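Local coordinates for protein beta-glucosidase (Chaetomella raphigera, PDB 6JXG) that probably hydrolyses terminal, non-reducing beta-D-glucosyl residues with release of beta-D-glucose, as a secreted family 3 glycoside hydrolase of cellulose breakdown, at residues 155-160 and 181-186; 232-237 and 254-259; 392-397 and 511-516; 571-576 and 699-704; 613-618 and 667-672. All blocks are in the same frame, centred on the assembly; numbering follows the deposited sequence.

In the fold
From the N terminus, contact 1 closes a loop of 20 residues by joining strand 151-157 of the TIM-barrel-type domain to helices 175-182 and 184-191. Contact 2 closes a shorter one round helix 239-245; the two touch where H156 meets D232. Contact 3 spans 113 residues within the second domain and brings two helix starts together. Contact 4 reaches from the loop before strand 582-591 to the turn at 699-704, tying that domain to the fibronectin type III-like one. Contact 5, a strand pairing, lies wholly within this span. W184 of contact 1 packs on R671 of contact 5, far apart in sequence.

Contact 1: residues 155-160 and 181-186; sequences KHFIGN and LYLWPF
Y182 meets I158 chiefly through its backbone: I158 CD1 lies 3.6 Å from Y182 O, while the phenol turns off to meet F551 edge-to-face. L183 follows with a single methyl, CD1, set at the edge of the F157 ring near its plane and 3.6 Å from F157 CE1. Farther along, F186 forms the heart of the contact. Its ring takes the edge of F157 on one face in a T-shaped stack, centroids 5.4 Å apart and planes at 89°, with F157 CD1 above the ring centre. F157 gets there with CG anti to the backbone N (chi1 -176°). At its far end F186 CZ abuts the strand backbone, 3.6 Å from H156 O. Cis peptide bonds precede both H156 and I158, on the run of backbone that F186 meets. The contact thus packs helices 175-182 and 184-191 against the end of strand 151-157 in the TIM-barrel-type domain, with helix 214-222 and strand 196-199 closing round F157.

Contact 2: residues 232-237 and 254-259; sequences DWAAQH and DNFGDN
W233 and F256 cross at about a right angle, an example of aromatic side chains that meet without stacking. F256 CE1 comes in at the edge of the indole, near its plane, and F256 CZ rests 3.6 Å from W233 CB, so the phenyl meets the root of the tryptophan more closely than its ring. The same phenyl also lies against the backbone: F256 CE2 is 3.4 Å from W233 O, an oxygen hydrogen-bonded to Y201 OH. With chi1 at -84°, F256 CG stands beside its own backbone N, and the ring extends across to the turn. A234 is the other point of contact. It occupies the third position of a type II turn from D232 to A235, with positive phi, and directs its methyl at the other loop, 3.8 Å from F256 CD2 and 3.5 Å from N255 ND2.

The loop that presents F256 is held by its own carboxylates. D254 OD1 accepts N259 N on its anti side but well out of the carboxylate plane, at 2.9 Å, and D258 OD2 takes N255 N from above the carboxylate plane, also at 2.9 Å; N255 centres an inverse gamma turn. W34 packs on both aromatic rings. The pair of loops flanks helix 239-245, one arriving from barrel strand 228-231 and the other leading on to helix 265-272.

Contact 3: residues 392-397 and 511-516; sequences YLVAPL and SGNGLA
V394 and G512 supply the polar link across this contact, a backbone hydrogen bond from G512 N to V394 O of 2.8 Å. It is noticeably bent, with 137° at the hydrogen, and the donor is tilted 29° from the carbonyl plane. Close backbone packing goes with it: G512 carries no side chain, and its CA comes within 4.1 Å of P396 N, where the incoming chain starts its helix. A395 takes the N-cap position of helix 396-406, and D398 reaches back to bond A395 N, while S511 opens helix 511-519; the contact therefore joins two helix starts in the alpha/beta C-terminal domain of family 3. Van der Waals contacts complete the joint. Crossing N513 at about a right angle, V394 lays both methyls over one face of its amide, CG1 3.7 Å from N513 OD1 and CG2 3.6 Å from N513 ND2. That amide is steadied by E510, which takes a bond from N513 ND2. The one apolar pair sets the proline ring against a single methyl, P396 CB lying 3.8 Å from L515 CD2, and F435 of strand 431-438 packs against both residues.

Contact 4: residues 571-576 and 699-704; sequences FEFGYG and ASSRDI
F573 O and S701 N form a backbone hydrogen bond of 3.1 Å, almost straight at 158° and in the carbonyl plane, where a type II turn from E572 to Y575 meets the bend at S700. The same oxygen takes a second donor, S701 OG at 2.8 Å, on a lone pair in that plane; one residue thus grips one carbonyl twice. S700 is still more heavily engaged. Its OG gives a short bond of 2.5 Å to the anti lone pair of E572 OE2 and accepts R702 N at 2.9 Å and D703 N at 2.8 Å, so three bonds fix the hydroxyl. The glutamate reaches it by folding over, its chain bent at chi2 (-89°), which also sets E572 CG obliquely across R702 CB, 3.9 Å away. The guanidinium of R702 points on to a salt bridge with D563. Near G576 a water bridges the segments, accepting from G576 N at 2.9 Å and donating to A699 O at 2.8 Å. The two bonds that S700 OG accepts define an ST turn and ST motif, here shaping the link between strands 692-698 and 704-711 where the fibronectin type III-like domain docks on its neighbour.

Contact 5: residues 613-618 and 667-672; sequences VATVTA and TFNLRR
T615 and N669 share a rotamer choice that brings their polar ends together: T615 OG1 (chi1 -69°) and N669 CG (chi1 -62°) each stand anti to the carbonyl carbon, and the side chains run side by side. T615 OG1 can then donate to N669 OD1 at 2.8 Å, in the plane of the amide carbonyl. The pair sits on an antiparallel ladder of the fibronectin type III-like beta-sandwich, in which strand 612-622 runs between strands 582-591 and 663-671. T615 with N669 is a non-hydrogen-bonded pair, while V616 and F668 exchange two bonds, V616 N to F668 O at 3.0 Å and F668 N to V616 O at 2.7 Å. L670 N donates to A614 O at 2.9 Å.

Regular pairing breaks at the end of the ladder in a classic beta bulge. V613 and A614 both face L670, whose carbonyl oxygen receives V613 N at 2.8 Å and A614 N only weakly. Away from the threonines, A614, V616, F668 and L670 share the inner face. V616 CG1 lies 3.8 Å from F668 CD2 there, and F668 and L670 pack on strand 628-637 of the other sheet. Beyond the bulge, R672 bends at chi3 and NH2 pairs with D611; V613 CG1 sits over one guanidinium face, offset toward its rim, 3.7 Å from R672 NH1.

Contact 1: residues 155-160 and 181-186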
# COMPACT_ATOMS: atom_id res chain seq x y z
N LYS A 155 -9.38 1.58 1.91
CA LYS A 155 -9.57 3.04 1.79
C LYS A 155 -8.62 3.54 0.68
O LYS A 155 -7.58 2.86 0.41
CB LYS A 155 -9.33 3.73 3.14
CG LYS A 155 -7.91 3.78 3.67
CD LYS A 155 -7.85 4.20 5.15
CE LYS A 155 -6.42 4.57 5.46
NZ LYS A 155 -6.21 5.01 6.84
N HIS A 156 -8.84 4.69 0.07
CA HIS A 156 -9.91 5.65 0.20
C HIS A 156 -10.60 5.63 -1.17
O HIS A 156 -9.96 5.82 -2.23
CB HIS A 156 -9.35 7.05 0.44
CG HIS A 156 -8.32 7.11 1.53
ND1 HIS A 156 -7.00 6.78 1.32
CD2 HIS A 156 -8.43 7.43 2.84
CE1 HIS A 156 -6.33 6.93 2.45
NE2 HIS A 156 -7.18 7.35 3.38
N PHE A 157 -11.88 5.27 -1.16
CA PHE A 157 -12.65 5.11 -2.37
C PHE A 157 -13.24 6.49 -2.81
O PHE A 157 -14.15 6.99 -2.15
CB PHE A 157 -13.82 4.13 -2.11
CG PHE A 157 -14.63 3.82 -3.37
CD1 PHE A 157 -14.18 2.86 -4.23
CD2 PHE A 157 -15.81 4.55 -3.70
CE1 PHE A 157 -14.91 2.55 -5.42
CE2 PHE A 157 -16.54 4.25 -4.86
CZ PHE A 157 -16.05 3.26 -5.73
N ILE A 158 -12.78 7.12 -3.89
CA ILE A 158 -11.80 6.66 -4.82
C ILE A 158 -11.30 7.95 -5.57
O ILE A 158 -11.98 8.99 -5.55
CB ILE A 158 -12.45 5.62 -5.83
CG1 ILE A 158 -11.36 4.87 -6.61
CG2 ILE A 158 -13.48 6.33 -6.72
CD1 ILE A 158 -11.79 3.57 -7.28
N GLY A 159 -10.20 7.84 -6.30
CA GLY A 159 -9.63 8.98 -7.03
C GLY A 159 -8.95 10.03 -6.19
O GLY A 159 -8.75 11.15 -6.67
N ASN A 160 -8.55 9.70 -4.95
CA ASN A 160 -7.78 10.64 -4.09
C ASN A 160 -6.30 10.42 -4.36
O ASN A 160 -5.56 9.86 -3.57
CB ASN A 160 -8.17 10.40 -2.66
CG ASN A 160 -7.43 11.24 -1.66
OD1 ASN A 160 -6.93 12.36 -1.98
ND2 ASN A 160 -7.38 10.75 -0.45
N LEU A 181 -8.07 0.15 -13.79
CA LEU A 181 -6.95 0.69 -13.07
C LEU A 181 -7.36 0.97 -11.60
O LEU A 181 -7.03 0.17 -10.74
CB LEU A 181 -6.42 1.89 -13.81
CG LEU A 181 -5.14 2.42 -13.37
CD1 LEU A 181 -4.13 1.24 -13.37
CD2 LEU A 181 -4.73 3.56 -14.27
N TYR A 182 -8.13 2.02 -11.35
CA TYR A 182 -8.37 2.48 -9.98
C TYR A 182 -9.32 1.59 -9.16
O TYR A 182 -9.10 1.34 -8.00
CB TYR A 182 -8.84 3.99 -9.98
CG TYR A 182 -7.80 4.86 -10.64
CD1 TYR A 182 -6.64 5.16 -9.96
CD2 TYR A 182 -7.88 5.17 -12.01
CE1 TYR A 182 -5.62 5.91 -10.58
CE2 TYR A 182 -6.85 5.86 -12.64
CZ TYR A 182 -5.72 6.24 -11.92
OH TYR A 182 -4.62 6.93 -12.52
N LEU A 183 -10.36 1.10 -9.77
CA LEU A 183 -11.29 0.14 -9.11
C LEU A 183 -10.72 -1.25 -8.82
O LEU A 183 -11.11 -1.92 -7.84
CB LEU A 183 -12.58 0.03 -9.95
CG LEU A 183 -13.73 -0.69 -9.23
CD1 LEU A 183 -14.17 0.12 -8.03
CD2 LEU A 183 -14.87 -0.94 -10.23
N TRP A 184 -9.78 -1.67 -9.66
CA TRP A 184 -9.34 -3.03 -9.67
C TRP A 184 -8.88 -3.56 -8.26
O TRP A 184 -9.34 -4.59 -7.76
CB TRP A 184 -8.31 -3.17 -10.73
CG TRP A 184 -7.70 -4.53 -10.86
CD1 TRP A 184 -6.93 -5.20 -9.96
CD2 TRP A 184 -7.79 -5.39 -12.03
NE1 TRP A 184 -6.55 -6.43 -10.48
CE2 TRP A 184 -7.10 -6.58 -11.73
CE3 TRP A 184 -8.38 -5.24 -13.28
CZ2 TRP A 184 -6.96 -7.61 -12.65
CZ3 TRP A 184 -8.29 -6.30 -14.21
CH2 TRP A 184 -7.55 -7.45 -13.90
N PRO A 185 -8.07 -2.77 -7.53
CA PRO A 185 -7.73 -3.26 -6.19
C PRO A 185 -8.88 -3.24 -5.22
O PRO A 185 -8.88 -4.07 -4.30
CB PRO A 185 -6.67 -2.33 -5.69
CG PRO A 185 -6.47 -1.32 -6.77
CD PRO A 185 -7.27 -1.63 -7.97
N PHE A 186 -9.83 -2.33 -5.39
CA PHE A 186 -11.02 -2.40 -4.55
C PHE A 186 -11.86 -3.62 -4.85
O PHE A 186 -12.40 -4.28 -3.93
CB PHE A 186 -11.87 -1.13 -4.64
CG PHE A 186 -11.29 0.02 -3.89
CD1 PHE A 186 -11.49 0.15 -2.52
CD2 PHE A 186 -10.53 0.98 -4.56
CE1 PHE A 186 -11.00 1.21 -1.82
CE2 PHE A 186 -10.04 2.07 -3.86
CZ PHE A 186 -10.31 2.21 -2.46

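Contact 2: residues 232-237 and 254-259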
# COMPACT_ATOMS: atom_id res chain seq x y z
N ASP A 232 -14.44 9.05 5.26
CA ASP A 232 -13.23 9.63 5.76
C ASP A 232 -13.65 10.71 6.75
O ASP A 232 -14.84 11.08 6.82
CB ASP A 232 -12.32 10.11 4.60
CG ASP A 232 -10.84 10.14 4.96
OD1 ASP A 232 -10.51 10.24 6.16
OD2 ASP A 232 -9.98 10.11 4.03
N TRP A 233 -12.68 11.20 7.54
CA TRP A 233 -13.00 11.94 8.73
C TRP A 233 -13.48 13.33 8.34
O TRP A 233 -12.75 14.17 7.85
CB TRP A 233 -11.88 11.94 9.73
CG TRP A 233 -11.99 10.89 10.82
CD1 TRP A 233 -11.72 11.10 12.12
CD2 TRP A 233 -12.30 9.47 10.70
NE1 TRP A 233 -11.88 9.96 12.85
CE2 TRP A 233 -12.23 8.93 12.01
CE3 TRP A 233 -12.60 8.61 9.64
CZ2 TRP A 233 -12.48 7.59 12.28
CZ3 TRP A 233 -12.85 7.28 9.90
CH2 TRP A 233 -12.77 6.77 11.23
N ALA A 234 -14.77 13.53 8.65
CA ALA A 234 -15.53 14.73 8.29
C ALA A 234 -15.65 14.89 6.76
O ALA A 234 -15.65 16.02 6.25
CB ALA A 234 -14.95 15.99 8.93
N ALA A 235 -15.73 13.77 6.04
CA ALA A 235 -15.88 13.79 4.57
C ALA A 235 -17.37 13.76 4.21
O ALA A 235 -17.75 13.85 3.05
CB ALA A 235 -15.11 12.64 3.88
N GLN A 236 -18.26 13.68 5.24
CA GLN A 236 -19.71 13.74 4.99
C GLN A 236 -20.07 15.24 4.87
O GLN A 236 -19.56 16.05 5.64
CB GLN A 236 -20.52 13.14 6.15
CG GLN A 236 -22.02 13.29 6.08
CD GLN A 236 -22.72 12.71 7.31
OE1 GLN A 236 -23.68 11.93 7.20
NE2 GLN A 236 -22.25 13.09 8.47
N HIS A 237 -20.95 15.60 3.94
CA HIS A 237 -21.31 16.99 3.67
C HIS A 237 -22.75 17.29 3.96
O HIS A 237 -23.05 18.44 4.30
CB HIS A 237 -21.03 17.39 2.20
CG HIS A 237 -19.58 17.38 1.92
ND1 HIS A 237 -18.79 18.48 2.08
CD2 HIS A 237 -18.74 16.33 1.73
CE1 HIS A 237 -17.52 18.15 1.91
NE2 HIS A 237 -17.47 16.85 1.71
N ASP A 254 -19.10 14.36 14.03
CA ASP A 254 -19.19 15.79 13.91
C ASP A 254 -18.06 16.31 13.02
O ASP A 254 -17.20 15.53 12.46
CB ASP A 254 -19.19 16.48 15.28
CG ASP A 254 -17.92 16.27 16.08
OD1 ASP A 254 -17.91 16.83 17.18
OD2 ASP A 254 -16.94 15.59 15.61
N ASN A 255 -17.99 17.63 12.85
CA ASN A 255 -16.94 18.17 12.00
C ASN A 255 -15.69 18.44 12.83
O ASN A 255 -15.49 19.57 13.28
CB ASN A 255 -17.40 19.41 11.26
CG ASN A 255 -16.29 20.06 10.43
OD1 ASN A 255 -16.26 21.27 10.24
ND2 ASN A 255 -15.30 19.28 10.05
N PHE A 256 -14.90 17.36 13.05
CA PHE A 256 -13.69 17.40 13.88
C PHE A 256 -13.89 18.16 15.15
O PHE A 256 -13.09 19.04 15.55
CB PHE A 256 -12.47 17.98 13.08
CG PHE A 256 -11.76 16.96 12.24
CD1 PHE A 256 -11.05 15.94 12.83
CD2 PHE A 256 -11.81 17.02 10.82
CE1 PHE A 256 -10.38 14.99 12.05
CE2 PHE A 256 -11.12 16.09 10.07
CZ PHE A 256 -10.44 15.08 10.67
N GLY A 257 -14.96 17.80 15.85
CA GLY A 257 -15.09 18.26 17.22
C GLY A 257 -16.02 19.43 17.46
O GLY A 257 -16.12 19.89 18.60
N ASP A 258 -16.78 19.83 16.44
CA ASP A 258 -17.72 20.96 16.55
C ASP A 258 -19.07 20.67 17.20
O ASP A 258 -19.87 21.63 17.44
CB ASP A 258 -17.93 21.69 15.22
CG ASP A 258 -18.90 21.02 14.26
OD1 ASP A 258 -19.40 21.79 13.38
OD2 ASP A 258 -19.12 19.80 14.32
N ASN A 259 -19.32 19.39 17.51
CA ASN A 259 -20.49 18.97 18.24
C ASN A 259 -21.69 19.14 17.40
O ASN A 259 -22.76 19.18 17.90
CB ASN A 259 -20.62 19.76 19.57
CG ASN A 259 -21.54 19.09 20.55
OD1 ASN A 259 -21.72 17.83 20.58
ND2 ASN A 259 -22.23 19.94 21.34

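Contact 3: residues 392-397 and 511-516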
# COMPACT_ATOMS: atom_id res chain seq x y z
N TYR A 392 10.85 1.29 19.10
CA TYR A 392 12.31 1.47 18.97
C TYR A 392 12.49 1.64 17.46
O TYR A 392 11.54 1.40 16.70
CB TYR A 392 13.08 0.24 19.48
CG TYR A 392 12.78 -1.04 18.78
CD1 TYR A 392 13.45 -1.40 17.60
CD2 TYR A 392 11.80 -1.92 19.24
CE1 TYR A 392 13.15 -2.55 16.92
CE2 TYR A 392 11.51 -3.10 18.57
CZ TYR A 392 12.18 -3.40 17.37
OH TYR A 392 11.88 -4.59 16.68
N LEU A 393 13.62 2.15 17.02
CA LEU A 393 13.87 2.20 15.55
C LEU A 393 15.33 1.84 15.39
O LEU A 393 16.21 2.58 15.88
CB LEU A 393 13.57 3.59 14.98
CG LEU A 393 14.02 3.82 13.52
CD1 LEU A 393 13.36 2.80 12.61
CD2 LEU A 393 13.71 5.24 13.08
N VAL A 394 15.60 0.69 14.78
CA VAL A 394 16.98 0.33 14.45
C VAL A 394 17.50 1.20 13.26
O VAL A 394 17.09 1.00 12.12
CB VAL A 394 17.15 -1.16 14.12
CG1 VAL A 394 18.64 -1.45 13.88
CG2 VAL A 394 16.59 -2.04 15.20
N ALA A 395 18.33 2.19 13.55
CA ALA A 395 18.92 2.99 12.50
C ALA A 395 20.06 2.24 11.81
O ALA A 395 20.64 1.36 12.39
CB ALA A 395 19.43 4.29 13.05
N PRO A 396 20.42 2.65 10.59
CA PRO A 396 21.53 1.93 9.92
C PRO A 396 22.79 1.80 10.78
O PRO A 396 23.39 0.74 10.88
CB PRO A 396 21.80 2.80 8.71
CG PRO A 396 20.46 3.33 8.33
CD PRO A 396 19.79 3.63 9.70
N LEU A 397 23.22 2.90 11.40
CA LEU A 397 24.44 2.85 12.22
C LEU A 397 24.33 1.93 13.45
O LEU A 397 25.33 1.28 13.86
CB LEU A 397 24.88 4.29 12.60
CG LEU A 397 26.18 4.35 13.40
CD1 LEU A 397 27.31 3.84 12.50
CD2 LEU A 397 26.44 5.75 13.90
N SER A 511 14.02 -1.37 10.22
CA SER A 511 14.72 -0.84 9.03
C SER A 511 16.22 -1.18 8.96
O SER A 511 16.69 -1.85 8.02
CB SER A 511 14.53 0.70 8.96
OG SER A 511 15.20 1.27 7.85
N GLY A 512 16.98 -0.69 9.92
CA GLY A 512 18.43 -0.81 9.90
C GLY A 512 18.90 -2.26 10.01
O GLY A 512 19.97 -2.61 9.44
N ASN A 513 18.13 -3.13 10.67
CA ASN A 513 18.44 -4.59 10.63
C ASN A 513 18.25 -5.22 9.25
O ASN A 513 19.15 -5.94 8.71
CB ASN A 513 17.68 -5.36 11.70
CG ASN A 513 18.32 -5.18 13.07
OD1 ASN A 513 19.53 -4.97 13.18
ND2 ASN A 513 17.53 -5.33 14.10
N GLY A 514 17.15 -4.86 8.60
CA GLY A 514 16.95 -5.37 7.30
C GLY A 514 18.04 -4.89 6.36
O GLY A 514 18.59 -5.66 5.57
N LEU A 515 18.40 -3.63 6.45
CA LEU A 515 19.47 -3.09 5.61
C LEU A 515 20.80 -3.80 5.79
O LEU A 515 21.48 -4.12 4.80
CB LEU A 515 19.65 -1.60 5.92
CG LEU A 515 20.81 -0.94 5.22
CD1 LEU A 515 20.43 -0.88 3.72
CD2 LEU A 515 21.22 0.45 5.77
N ALA A 516 21.21 -3.99 7.05
CA ALA A 516 22.47 -4.72 7.30
C ALA A 516 22.45 -6.14 6.86
O ALA A 516 23.48 -6.68 6.43
CB ALA A 516 22.83 -4.68 8.77

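Contact 4: residues 571-576 and 699-704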
# COMPACT_ATOMS: atom_id res chain seq x y z
N PHE A 571 15.30 3.00 -14.28
CA PHE A 571 15.06 1.67 -13.74
C PHE A 571 13.55 1.43 -13.88
O PHE A 571 12.74 2.24 -13.39
CB PHE A 571 15.49 1.61 -12.30
CG PHE A 571 16.95 1.97 -12.09
CD1 PHE A 571 17.93 1.17 -12.63
CD2 PHE A 571 17.30 3.07 -11.32
CE1 PHE A 571 19.31 1.49 -12.44
CE2 PHE A 571 18.64 3.36 -11.10
CZ PHE A 571 19.64 2.58 -11.69
N GLU A 572 13.20 0.36 -14.61
CA GLU A 572 11.83 0.05 -14.89
C GLU A 572 11.08 -0.58 -13.72
O GLU A 572 11.67 -1.18 -12.78
CB GLU A 572 11.77 -0.87 -16.12
CG GLU A 572 12.32 -2.27 -15.88
CD GLU A 572 13.82 -2.48 -16.12
OE1 GLU A 572 14.58 -1.49 -16.21
OE2 GLU A 572 14.21 -3.66 -16.18
N PHE A 573 9.76 -0.48 -13.79
CA PHE A 573 8.88 -1.26 -12.91
C PHE A 573 9.31 -2.73 -12.95
O PHE A 573 9.51 -3.27 -14.01
CB PHE A 573 7.44 -1.09 -13.37
CG PHE A 573 6.41 -1.91 -12.61
CD1 PHE A 573 5.78 -1.43 -11.43
CD2 PHE A 573 6.10 -3.19 -13.04
CE1 PHE A 573 4.85 -2.19 -10.73
CE2 PHE A 573 5.13 -3.94 -12.35
CZ PHE A 573 4.50 -3.44 -11.20
N GLY A 574 9.44 -3.32 -11.76
CA GLY A 574 9.78 -4.73 -11.62
C GLY A 574 11.25 -5.04 -11.66
O GLY A 574 11.66 -6.19 -11.54
N TYR A 575 12.06 -3.99 -11.80
CA TYR A 575 13.52 -4.16 -11.74
C TYR A 575 14.14 -4.31 -10.34
O TYR A 575 13.81 -3.60 -9.34
CB TYR A 575 14.18 -2.97 -12.47
CG TYR A 575 15.67 -2.90 -12.37
CD1 TYR A 575 16.26 -2.13 -11.41
CD2 TYR A 575 16.49 -3.52 -13.33
CE1 TYR A 575 17.62 -2.01 -11.35
CE2 TYR A 575 17.87 -3.37 -13.27
CZ TYR A 575 18.41 -2.61 -12.27
OH TYR A 575 19.75 -2.46 -12.12
N GLY A 576 15.11 -5.19 -10.25
CA GLY A 576 15.92 -5.28 -9.05
C GLY A 576 17.09 -6.21 -9.32
O GLY A 576 16.89 -7.19 -10.02
N ALA A 699 12.31 -10.99 -15.62
CA ALA A 699 12.80 -10.47 -14.39
C ALA A 699 12.33 -9.03 -14.08
O ALA A 699 12.57 -8.55 -12.98
CB ALA A 699 14.32 -10.55 -14.44
N SER A 700 11.62 -8.39 -15.00
CA SER A 700 11.15 -7.03 -14.87
C SER A 700 10.17 -6.76 -16.01
O SER A 700 9.98 -7.63 -16.86
CB SER A 700 12.29 -5.97 -14.88
OG SER A 700 12.59 -5.57 -16.17
N SER A 701 9.50 -5.60 -15.99
CA SER A 701 8.70 -5.17 -17.11
C SER A 701 9.46 -4.99 -18.40
O SER A 701 8.82 -4.84 -19.43
CB SER A 701 7.92 -3.83 -16.86
OG SER A 701 8.74 -2.70 -16.65
N ARG A 702 10.76 -4.91 -18.37
CA ARG A 702 11.57 -4.80 -19.58
C ARG A 702 12.60 -5.91 -19.78
O ARG A 702 13.02 -6.08 -20.93
CB ARG A 702 12.26 -3.41 -19.65
CG ARG A 702 11.20 -2.36 -19.95
CD ARG A 702 11.75 -1.02 -20.33
NE ARG A 702 10.64 -0.11 -20.51
CZ ARG A 702 10.57 0.84 -21.45
NH1 ARG A 702 11.62 1.12 -22.31
NH2 ARG A 702 9.49 1.50 -21.52
N ASP A 703 12.98 -6.66 -18.73
CA ASP A 703 13.91 -7.81 -18.87
C ASP A 703 13.14 -9.13 -19.13
O ASP A 703 12.95 -10.00 -18.25
CB ASP A 703 14.80 -7.85 -17.66
CG ASP A 703 15.90 -8.86 -17.75
OD1 ASP A 703 16.08 -9.42 -18.84
OD2 ASP A 703 16.62 -9.10 -16.76
N ILE A 704 12.58 -9.18 -20.32
CA ILE A 704 11.74 -10.24 -20.74
C ILE A 704 12.62 -11.34 -21.33
O ILE A 704 13.41 -11.12 -22.29
CB ILE A 704 10.72 -9.77 -21.77
CG1 ILE A 704 9.76 -8.71 -21.16
CG2 ILE A 704 9.92 -10.98 -22.25
CD1 ILE A 704 9.00 -9.17 -19.92
O HOH W 1 14.92 -7.13 -12.40

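Contact 5: residues 613-618 and 667-672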
# COMPACT_ATOMS: atom_id res chain seq x y z
N VAL A 613 -8.64 -19.72 -15.23
CA VAL A 613 -8.88 -20.25 -16.59
C VAL A 613 -7.61 -20.74 -17.27
O VAL A 613 -7.69 -21.47 -18.24
CB VAL A 613 -9.65 -19.26 -17.48
CG1 VAL A 613 -11.03 -18.98 -16.84
CG2 VAL A 613 -8.93 -17.94 -17.65
N ALA A 614 -6.43 -20.36 -16.78
CA ALA A 614 -5.19 -20.72 -17.46
C ALA A 614 -4.03 -20.67 -16.51
O ALA A 614 -4.10 -20.02 -15.47
CB ALA A 614 -4.92 -19.75 -18.60
N THR A 615 -2.96 -21.39 -16.83
CA THR A 615 -1.80 -21.38 -16.00
C THR A 615 -0.56 -21.33 -16.89
O THR A 615 -0.53 -22.01 -17.93
CB THR A 615 -1.74 -22.68 -15.19
OG1 THR A 615 -2.79 -22.66 -14.24
CG2 THR A 615 -0.47 -22.78 -14.39
N VAL A 616 0.42 -20.54 -16.47
CA VAL A 616 1.68 -20.38 -17.17
C VAL A 616 2.80 -20.81 -16.21
O VAL A 616 2.68 -20.53 -14.96
CB VAL A 616 1.86 -18.89 -17.58
CG1 VAL A 616 3.25 -18.58 -18.09
CG2 VAL A 616 0.76 -18.48 -18.55
N THR A 617 3.83 -21.52 -16.71
CA THR A 617 4.95 -21.84 -15.90
C THR A 617 6.25 -21.55 -16.58
O THR A 617 6.31 -21.36 -17.79
CB THR A 617 4.99 -23.28 -15.34
OG1 THR A 617 5.35 -24.20 -16.37
CG2 THR A 617 3.59 -23.65 -14.76
N ALA A 618 7.30 -21.55 -15.77
CA ALA A 618 8.66 -21.45 -16.31
C ALA A 618 9.62 -22.03 -15.33
O ALA A 618 9.31 -22.21 -14.12
CB ALA A 618 9.03 -19.99 -16.65
N THR A 667 5.08 -20.41 -11.18
CA THR A 667 3.72 -20.70 -11.64
C THR A 667 2.89 -19.47 -11.55
O THR A 667 2.93 -18.78 -10.51
CB THR A 667 3.14 -21.82 -10.78
OG1 THR A 667 3.89 -23.01 -11.08
CG2 THR A 667 1.71 -22.03 -11.04
N PHE A 668 2.17 -19.17 -12.63
CA PHE A 668 1.27 -18.02 -12.65
C PHE A 668 -0.12 -18.53 -12.98
O PHE A 668 -0.32 -18.94 -14.10
CB PHE A 668 1.70 -16.96 -13.70
CG PHE A 668 3.18 -16.66 -13.69
CD1 PHE A 668 3.75 -15.95 -12.60
CD2 PHE A 668 4.01 -17.17 -14.66
CE1 PHE A 668 5.12 -15.63 -12.58
CE2 PHE A 668 5.42 -16.92 -14.59
CZ PHE A 668 5.96 -16.13 -13.56
N ASN A 669 -1.06 -18.44 -12.04
CA ASN A 669 -2.48 -18.78 -12.30
C ASN A 669 -3.30 -17.56 -12.68
O ASN A 669 -3.31 -16.53 -11.96
CB ASN A 669 -3.04 -19.48 -11.07
CG ASN A 669 -2.34 -20.77 -10.78
OD1 ASN A 669 -2.19 -21.63 -11.67
ND2 ASN A 669 -1.86 -20.92 -9.55
N LEU A 670 -3.94 -17.64 -13.84
CA LEU A 670 -4.64 -16.54 -14.43
C LEU A 670 -6.15 -16.66 -14.23
O LEU A 670 -6.78 -17.71 -14.52
CB LEU A 670 -4.35 -16.41 -15.93
CG LEU A 670 -2.92 -16.08 -16.27
CD1 LEU A 670 -2.65 -16.39 -17.76
CD2 LEU A 670 -2.67 -14.60 -16.00
N ARG A 671 -6.72 -15.61 -13.67
CA ARG A 671 -8.17 -15.51 -13.54
C ARG A 671 -8.75 -15.08 -14.87
O ARG A 671 -8.09 -14.42 -15.66
CB ARG A 671 -8.52 -14.47 -12.46
CG ARG A 671 -8.09 -14.82 -11.04
CD ARG A 671 -8.19 -13.61 -10.15
NE ARG A 671 -7.31 -12.52 -10.62
CZ ARG A 671 -7.21 -11.38 -9.97
NH1 ARG A 671 -7.88 -11.17 -8.83
NH2 ARG A 671 -6.48 -10.43 -10.48
N ARG A 672 -10.00 -15.36 -15.12
CA ARG A 672 -10.64 -14.84 -16.30
C ARG A 672 -10.48 -13.34 -16.41
O ARG A 672 -10.24 -12.80 -17.49
CB ARG A 672 -12.16 -15.25 -16.31
CG ARG A 672 -12.94 -14.67 -17.47
CD ARG A 672 -14.24 -15.45 -17.90
NE ARG A 672 -14.55 -16.45 -16.94
CZ ARG A 672 -14.58 -17.76 -17.05
NH1 ARG A 672 -14.43 -18.43 -18.16
NH2 ARG A 672 -14.82 -18.41 -15.95